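Local coordinates for maternal effect protein oskar (Drosophila melanogaster, PDB 5A4A) that probably binds RNA through its SGNH hydrolase-like OSK domain and induces germ plasm and germline formation, at residues Leu96-Ile99 with Glu100-Arg104; Cys129-Lys132 with Val133-Asp136; Val198-Val201 with Ile202-Leu206. All coordinates share one frame; numbering follows the deposited sequence.

Interaction 1. Residues Leu96-Ile99 with Glu100-Arg104; sequences LVQI and EHDFR. With SO4 (sulfate ion), chain G.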
loop_
_atom_site.group_PDB
_atom_site.type_symbol
_atom_site.label_atom_id
_atom_site.label_comp_id
_atom_site.label_asym_id
_atom_site.label_seq_id
_atom_site.Cartn_x
_atom_site.Cartn_y
_atom_site.Cartn_z
ATOM N N LEU A 96 12.713 4.309 -11.356
ATOM C CA LEU A 96 13.094 3.930 -9.993
ATOM C C LEU A 96 13.662 5.095 -9.175
ATOM O O LEU A 96 13.319 5.256 -8.002
ATOM C CB LEU A 96 14.078 2.756 -10.016
ATOM C CG LEU A 96 14.576 2.272 -8.654
ATOM C CD1 LEU A 96 13.449 1.628 -7.856
ATOM C CD2 LEU A 96 15.746 1.304 -8.822
ATOM N N VAL A 97 14.520 5.912 -9.785
ATOM C CA VAL A 97 15.086 7.065 -9.081
ATOM C C VAL A 97 13.992 7.998 -8.567
ATOM O O VAL A 97 14.085 8.517 -7.455
ATOM C CB VAL A 97 16.119 7.853 -9.942
ATOM C CG1 VAL A 97 15.472 8.422 -11.198
ATOM C CG2 VAL A 97 16.759 8.966 -9.125
ATOM N N GLN A 98 12.945 8.179 -9.368
ATOM C CA GLN A 98 11.834 9.039 -9.012
ATOM C C GLN A 98 11.019 8.401 -7.886
ATOM O O GLN A 98 10.580 9.080 -6.958
ATOM C CB GLN A 98 10.965 9.237 -10.249
ATOM C CG GLN A 98 10.099 10.456 -10.250
ATOM C CD GLN A 98 9.297 10.539 -11.536
ATOM O OE1 GLN A 98 8.157 10.093 -11.590
ATOM N NE2 GLN A 98 9.908 11.081 -12.589
ATOM N N ILE A 99 10.822 7.091 -7.978
ATOM C CA ILE A 99 10.114 6.336 -6.950
ATOM C C ILE A 99 10.816 6.468 -5.594
ATOM O O ILE A 99 10.178 6.704 -4.564
ATOM C CB ILE A 99 9.997 4.846 -7.356
ATOM C CG1 ILE A 99 9.089 4.710 -8.584
ATOM C CG2 ILE A 99 9.473 3.999 -6.213
ATOM C CD1 ILE A 99 8.974 3.289 -9.129
ATOM N N GLU A 100 12.133 6.315 -5.599
ATOM C CA GLU A 100 12.915 6.429 -4.372
ATOM C C GLU A 100 12.894 7.863 -3.844
ATOM O O GLU A 100 12.737 8.094 -2.643
ATOM C CB GLU A 100 14.340 5.923 -4.614
ATOM C CG GLU A 100 14.364 4.416 -4.830
ATOM C CD GLU A 100 15.706 3.879 -5.273
ATOM O OE1 GLU A 100 16.595 4.687 -5.604
ATOM O OE2 GLU A 100 15.863 2.638 -5.293
ATOM N N HIS A 101 13.043 8.822 -4.749
ATOM C CA HIS A 101 12.936 10.239 -4.392
ATOM C C HIS A 101 11.593 10.559 -3.720
ATOM O O HIS A 101 11.543 11.220 -2.678
ATOM C CB HIS A 101 13.124 11.100 -5.641
ATOM C CG HIS A 101 12.820 12.548 -5.430
ATOM N ND1 HIS A 101 13.685 13.405 -4.783
ATOM C CD2 HIS A 101 11.743 13.294 -5.773
ATOM C CE1 HIS A 101 13.158 14.614 -4.743
ATOM N NE2 HIS A 101 11.980 14.574 -5.339
ATOM N N ASP A 102 10.503 10.096 -4.326
ATOM C CA ASP A 102 9.164 10.333 -3.785
ATOM C C ASP A 102 8.977 9.661 -2.428
ATOM O O ASP A 102 8.401 10.244 -1.507
ATOM C CB ASP A 102 8.090 9.823 -4.759
ATOM C CG ASP A 102 8.040 10.616 -6.052
ATOM O OD1 ASP A 102 8.672 11.691 -6.128
ATOM O OD2 ASP A 102 7.354 10.166 -7.000
ATOM N N PHE A 103 9.468 8.432 -2.302
ATOM C CA PHE A 103 9.338 7.696 -1.053
ATOM C C PHE A 103 10.108 8.394 0.082
ATOM O O PHE A 103 9.617 8.503 1.206
ATOM C CB PHE A 103 9.796 6.243 -1.228
ATOM C CG PHE A 103 9.508 5.378 -0.031
ATOM C CD1 PHE A 103 8.249 4.840 0.152
ATOM C CD2 PHE A 103 10.493 5.125 0.916
ATOM C CE1 PHE A 103 7.966 4.053 1.248
ATOM C CE2 PHE A 103 10.218 4.336 2.023
ATOM C CZ PHE A 103 8.955 3.803 2.191
ATOM N N ARG A 104 11.303 8.895 -0.219
ATOM C CA ARG A 104 12.085 9.621 0.780
ATOM C C ARG A 104 11.305 10.849 1.263
ATOM O O ARG A 104 11.271 11.149 2.455
ATOM C CB ARG A 104 13.452 10.002 0.199
ATOM C CG ARG A 104 14.301 10.895 1.065
ATOM C CD ARG A 104 15.627 11.191 0.369
ATOM N NE ARG A 104 16.582 10.093 0.499
ATOM C CZ ARG A 104 16.893 9.227 -0.464
ATOM N NH1 ARG A 104 16.322 9.311 -1.662
ATOM N NH2 ARG A 104 17.783 8.274 -0.225
HETATM S S SO4 G . 8.425 16.975 -5.341
HETATM O O1 SO4 G . 7.538 17.705 -6.246
HETATM O O2 SO4 G . 8.168 17.421 -3.971
HETATM O O3 SO4 G . 8.161 15.541 -5.470
HETATM O O4 SO4 G . 9.824 17.229 -5.678
HETATM O O HOH W 1 6.865 10.978 -9.760
#
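Asp102 N donates to Gln98 O at 2.8 Å. It is the shortest of four successive i to i+4 bonds here, the others being Glu100 to Leu96, His101 to Val97 and Phe103 to Ile99. The carboxylate of Asp102 folds back along the same turn, with CG anti to its own carbonyl carbon (chi1 -67°). This sets Asp102 CG 3.1 Å from Gln98 O, a close approach with no bond between the oxygens. A water donates to Asp102 OD2 at 2.9 Å; a bridge from it to Gln98 is doubtful. The turn opens helix 96-112, part of the beta-alpha-beta crossover between parallel strands 80-84 and 116-120 in this SGNH hydrolase-like fold. Ile99 and Phe103 are buried; both meet Ile63 and Phe141, and the ring of Phe103 packs edge-to-face with that of Phe141. On another side Leu96 and Glu100 cross obliquely, and Glu100 OE2 rests 3.6 Å from Leu96 CG, a carboxylate against an aliphatic branch. His101 points to a sulfate, probably from the crystallisation liquor. Its NE2 gives a weak but straight bond (178°) to sulfate O4, which lies in the ring plane 3.4 Å away. Arg67 also binds this ion.

Interaction 2. Residues Cys129-Lys132 with Val133-Asp136; sequences CHDK and VLCD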
loop_
_atom_site.group_PDB
_atom_site.type_symbol
_atom_site.label_atom_id
_atom_site.label_comp_id
_atom_site.label_asym_id
_atom_site.label_seq_id
_atom_site.Cartn_x
_atom_site.Cartn_y
_atom_site.Cartn_z
ATOM N N CYS A 129 5.235 -11.636 -13.600
ATOM C CA CYS A 129 6.357 -12.516 -13.272
ATOM C C CYS A 129 7.356 -12.685 -14.427
ATOM O O CYS A 129 8.520 -12.983 -14.188
ATOM C CB CYS A 129 5.853 -13.883 -12.777
ATOM S SG CYS A 129 4.811 -14.782 -13.981
ATOM N N HIS A 130 6.911 -12.495 -15.671
ATOM C CA HIS A 130 7.808 -12.609 -16.830
ATOM C C HIS A 130 8.503 -11.296 -17.211
ATOM O O HIS A 130 9.328 -11.264 -18.118
ATOM C CB HIS A 130 7.063 -13.148 -18.053
ATOM C CG HIS A 130 6.458 -14.502 -17.846
ATOM N ND1 HIS A 130 7.088 -15.497 -17.131
ATOM C CD2 HIS A 130 5.276 -15.021 -18.253
ATOM C CE1 HIS A 130 6.322 -16.575 -17.111
ATOM N NE2 HIS A 130 5.217 -16.310 -17.785
ATOM N N ASP A 131 8.156 -10.214 -16.527
ATOM C CA ASP A 131 8.753 -8.919 -16.805
ATOM C C ASP A 131 9.943 -8.771 -15.854
ATOM O O ASP A 131 9.776 -8.355 -14.714
ATOM C CB ASP A 131 7.715 -7.823 -16.560
ATOM C CG ASP A 131 8.197 -6.433 -16.955
ATOM O OD1 ASP A 131 9.420 -6.164 -16.912
ATOM O OD2 ASP A 131 7.325 -5.589 -17.282
ATOM N N LYS A 132 11.135 -9.140 -16.320
ATOM C CA LYS A 132 12.326 -9.105 -15.469
ATOM C C LYS A 132 12.680 -7.699 -15.006
ATOM O O LYS A 132 13.236 -7.509 -13.928
ATOM C CB LYS A 132 13.521 -9.754 -16.180
ATOM C CG LYS A 132 13.346 -11.245 -16.401
ATOM C CD LYS A 132 14.553 -11.869 -17.079
ATOM C CE LYS A 132 14.339 -13.364 -17.295
ATOM N NZ LYS A 132 15.365 -13.965 -18.198
ATOM N N VAL A 133 12.366 -6.711 -15.828
ATOM C CA VAL A 133 12.680 -5.328 -15.494
ATOM C C VAL A 133 11.804 -4.875 -14.333
ATOM O O VAL A 133 12.294 -4.316 -13.349
ATOM C CB VAL A 133 12.472 -4.420 -16.727
ATOM C CG1 VAL A 133 12.516 -2.951 -16.342
ATOM C CG2 VAL A 133 13.519 -4.731 -17.763
ATOM N N LEU A 134 10.506 -5.137 -14.436
ATOM C CA LEU A 134 9.597 -4.816 -13.344
ATOM C C LEU A 134 9.983 -5.561 -12.063
ATOM O O LEU A 134 9.964 -4.986 -10.978
ATOM C CB LEU A 134 8.138 -5.117 -13.733
ATOM C CG LEU A 134 7.066 -4.863 -12.669
ATOM C CD1 LEU A 134 5.727 -4.456 -13.323
ATOM C CD2 LEU A 134 6.859 -6.104 -11.826
ATOM N N CYS A 135 10.319 -6.841 -12.184
ATOM C CA CYS A 135 10.722 -7.613 -11.011
ATOM C C CYS A 135 12.011 -7.085 -10.391
ATOM O O CYS A 135 12.165 -7.135 -9.177
ATOM C CB CYS A 135 10.860 -9.098 -11.341
ATOM S SG CYS A 135 9.280 -9.890 -11.727
ATOM N N ASP A 136 12.926 -6.574 -11.215
ATOM C CA ASP A 136 14.149 -5.965 -10.692
ATOM C C ASP A 136 13.840 -4.675 -9.944
ATOM O O ASP A 136 14.507 -4.338 -8.958
ATOM C CB ASP A 136 15.161 -5.676 -11.803
ATOM C CG ASP A 136 16.550 -5.403 -11.250
ATOM O OD1 ASP A 136 17.076 -6.270 -10.529
ATOM O OD2 ASP A 136 17.104 -4.317 -11.518
#
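Asp131 caps the start of helix 132-148. It is the N-cap residue, and its side chain accepts from Leu134 N, three residues on. The helix follows the loop after strand 116-120 and lies on the way to strand 154-155, as in the alternating strand and helix order of SGNH hydrolase-like domains.

Leu134 N reaches Asp131 OD1 at 2.9 Å, and this hydrogen bond is almost straight (174°). The N-H comes from above the carboxylate, 62° out of its plane. The side chain gets there because CG is anti to the backbone N (chi1 -174°), which swings the carboxylate over the first turn. The backbone of the cap residue is used as well: Asp131 O accepts from Cys135 N at 3.0 Å. One residue later Lys132 O accepts from Asp136 N at 2.9 Å. Asp131 therefore holds two N-H groups of the first turn, one with its side chain and one with its carbonyl.

The charges fit this place. A carboxylate at the N-terminal end of a helix probably gains from the helix dipole. Asp136, further along, directs its OD2 to Arg140 in a salt bridge one turn on.

Van der Waals contact joins Asp131 to Leu134. Their side chains cross at about a right angle, and Asp131 CG lies 3.5 Å from Leu134 CB. Leu134 is buried, and its side chain packs on Leu125 and Tyr128. Among the sulfurs, Cys135 SG lies 3.4 Å from Asp131 O and 4.0 Å from Cys129 O. Cys129 itself leans on Val168 and Phe170. Its SG sits over one face of the His130 ring, 3.9 Å above the plane and over the ring centre.

Interaction 3. Residues Val198-Val201 with Ile202-Leu206; sequences VLQV and IETSL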
loop_
_atom_site.group_PDB
_atom_site.type_symbol
_atom_site.label_atom_id
_atom_site.label_comp_id
_atom_site.label_asym_id
_atom_site.label_seq_id
_atom_site.Cartn_x
_atom_site.Cartn_y
_atom_site.Cartn_z
ATOM N N VAL A 198 -0.133 -12.882 4.140
ATOM C CA VAL A 198 0.322 -11.488 4.267
ATOM C C VAL A 198 -0.142 -10.900 5.593
ATOM O O VAL A 198 0.642 -10.295 6.321
ATOM C CB VAL A 198 -0.181 -10.607 3.113
ATOM C CG1 VAL A 198 0.037 -9.118 3.421
ATOM C CG2 VAL A 198 0.501 -11.006 1.804
ATOM N N LEU A 199 -1.417 -11.096 5.901
ATOM C CA LEU A 199 -1.996 -10.582 7.137
ATOM C C LEU A 199 -1.251 -11.134 8.354
ATOM O O LEU A 199 -0.922 -10.396 9.278
ATOM C CB LEU A 199 -3.497 -10.905 7.208
ATOM C CG LEU A 199 -4.229 -10.403 8.458
ATOM C CD1 LEU A 199 -4.136 -8.887 8.577
ATOM C CD2 LEU A 199 -5.702 -10.861 8.470
ATOM N N GLN A 200 -0.956 -12.429 8.341
ATOM C CA GLN A 200 -0.240 -13.034 9.459
ATOM C C GLN A 200 1.207 -12.567 9.582
ATOM O O GLN A 200 1.713 -12.411 10.689
ATOM C CB GLN A 200 -0.342 -14.554 9.405
ATOM C CG GLN A 200 -1.788 -15.033 9.585
ATOM C CD GLN A 200 -2.398 -14.546 10.895
ATOM O OE1 GLN A 200 -1.755 -14.594 11.944
ATOM N NE2 GLN A 200 -3.638 -14.072 10.835
ATOM N N VAL A 201 1.878 -12.320 8.463
ATOM C CA VAL A 201 3.232 -11.768 8.544
ATOM C C VAL A 201 3.214 -10.387 9.203
ATOM O O VAL A 201 4.069 -10.074 10.033
ATOM C CB VAL A 201 3.910 -11.670 7.156
ATOM C CG1 VAL A 201 5.191 -10.837 7.236
ATOM C CG2 VAL A 201 4.224 -13.058 6.621
ATOM N N ILE A 202 2.240 -9.564 8.827
ATOM C CA ILE A 202 2.128 -8.211 9.377
ATOM C C ILE A 202 1.810 -8.263 10.866
ATOM O O ILE A 202 2.470 -7.601 11.675
ATOM C CB ILE A 202 1.061 -7.374 8.632
ATOM C CG1 ILE A 202 1.474 -7.164 7.171
ATOM C CG2 ILE A 202 0.844 -6.023 9.340
ATOM C CD1 ILE A 202 0.354 -6.547 6.284
ATOM N N GLU A 203 0.822 -9.074 11.241
ATOM C CA GLU A 203 0.420 -9.137 12.647
ATOM C C GLU A 203 1.535 -9.670 13.534
ATOM O O GLU A 203 1.814 -9.119 14.601
ATOM C CB GLU A 203 -0.833 -10.004 12.831
ATOM C CG GLU A 203 -2.105 -9.412 12.232
ATOM C CD GLU A 203 -3.355 -10.055 12.807
ATOM O OE1 GLU A 203 -3.220 -10.854 13.750
ATOM O OE2 GLU A 203 -4.469 -9.764 12.331
ATOM N N THR A 204 2.172 -10.751 13.100
ATOM C CA THR A 204 3.171 -11.399 13.942
ATOM C C THR A 204 4.418 -10.523 14.089
ATOM O O THR A 204 5.149 -10.635 15.070
ATOM C CB THR A 204 3.537 -12.791 13.414
ATOM O OG1 THR A 204 4.034 -12.685 12.075
ATOM C CG2 THR A 204 2.307 -13.682 13.415
ATOM N N SER A 205 4.633 -9.630 13.130
ATOM C CA SER A 205 5.740 -8.687 13.212
ATOM C C SER A 205 5.453 -7.537 14.180
ATOM O O SER A 205 6.353 -6.759 14.528
ATOM C CB SER A 205 6.037 -8.124 11.821
ATOM O OG SER A 205 6.419 -9.161 10.937
ATOM N N LEU A 206 4.201 -7.420 14.614
ATOM C CA LEU A 206 3.796 -6.292 15.450
ATOM C C LEU A 206 3.234 -6.728 16.802
ATOM O O LEU A 206 2.629 -5.936 17.528
ATOM C CB LEU A 206 2.750 -5.451 14.700
ATOM C CG LEU A 206 3.219 -4.745 13.425
ATOM C CD1 LEU A 206 2.028 -4.037 12.768
ATOM C CD2 LEU A 206 4.320 -3.732 13.725
HETATM O O HOH W 2 -4.953 -13.437 13.556
HETATM O O HOH W 3 -2.335 -13.404 14.383
#
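Val198 and Ile202 make the tightly packed side of this contact. Their side chains lie next to each other, pointing the same way, with Val198 CG1 3.9 Å from Ile202 CD1. Both are buried. Ile202 also meets Leu22, Ile82 and Ile157, and Val198 meets Leu161 and Trp190, so this face of helix 192-204 lies against strands and loops.

The other side is looser and wet. Gln200 NE2 and Glu203 OE1 stay 4.4 Å apart, without a direct bond; two waters join them. One accepts from Gln200 NE2 and the other donates to Gln200 OE1, and both donate to Glu203 OE1. Gln200 NE2 also binds Gln196 OE1. Glu203 OE2 turns from the waters toward buried Leu199, 3.9 Å from its CD1.

At the C-terminal end two carbonyls are each gripped twice. Gln200 O takes Thr204 N at 3.0 Å and Thr204 OG1 at 2.7 Å. With chi1 at 58°, OG1 lies between backbone N and carbonyl carbon, and Thr204 CG2 presses to 3.1 Å from Gln200 O. Val201 O takes Ser205 OG at 2.7 Å and Ser205 N at 3.2 Å, from opposite faces of its plane. With an alanine at Ser205, Val201 O would probably keep the longer amide bond (139°) but lose its short hydroxyl partner. The hydroxyls thus add a second donor to carbonyls already bonded to amides, probably reinforcing the helix near its end.

Interactions 1 and 3 are partly buried, while interaction 2 lies at the surface. Interactions 1 and 2 belong to neighbouring helices, 96-112 and 132-148, with nearest atoms about 6 Å apart. Arg140 connects them: it pairs with Asp136 and touches Leu96. Interaction 3 stands apart on the last helix, 192-204, at least about 14 Å from either by nearest atoms. The chemistry follows the place along each helix. Interaction 2 supplies a carboxylate acceptor to an amide at a helix start. Interaction 3 supplies hydroxyl donors to carbonyls at a helix end. Interaction 1, in the opening turns of its helix, uses regular backbone bonds, with an ion and water outside and aromatic packing inside.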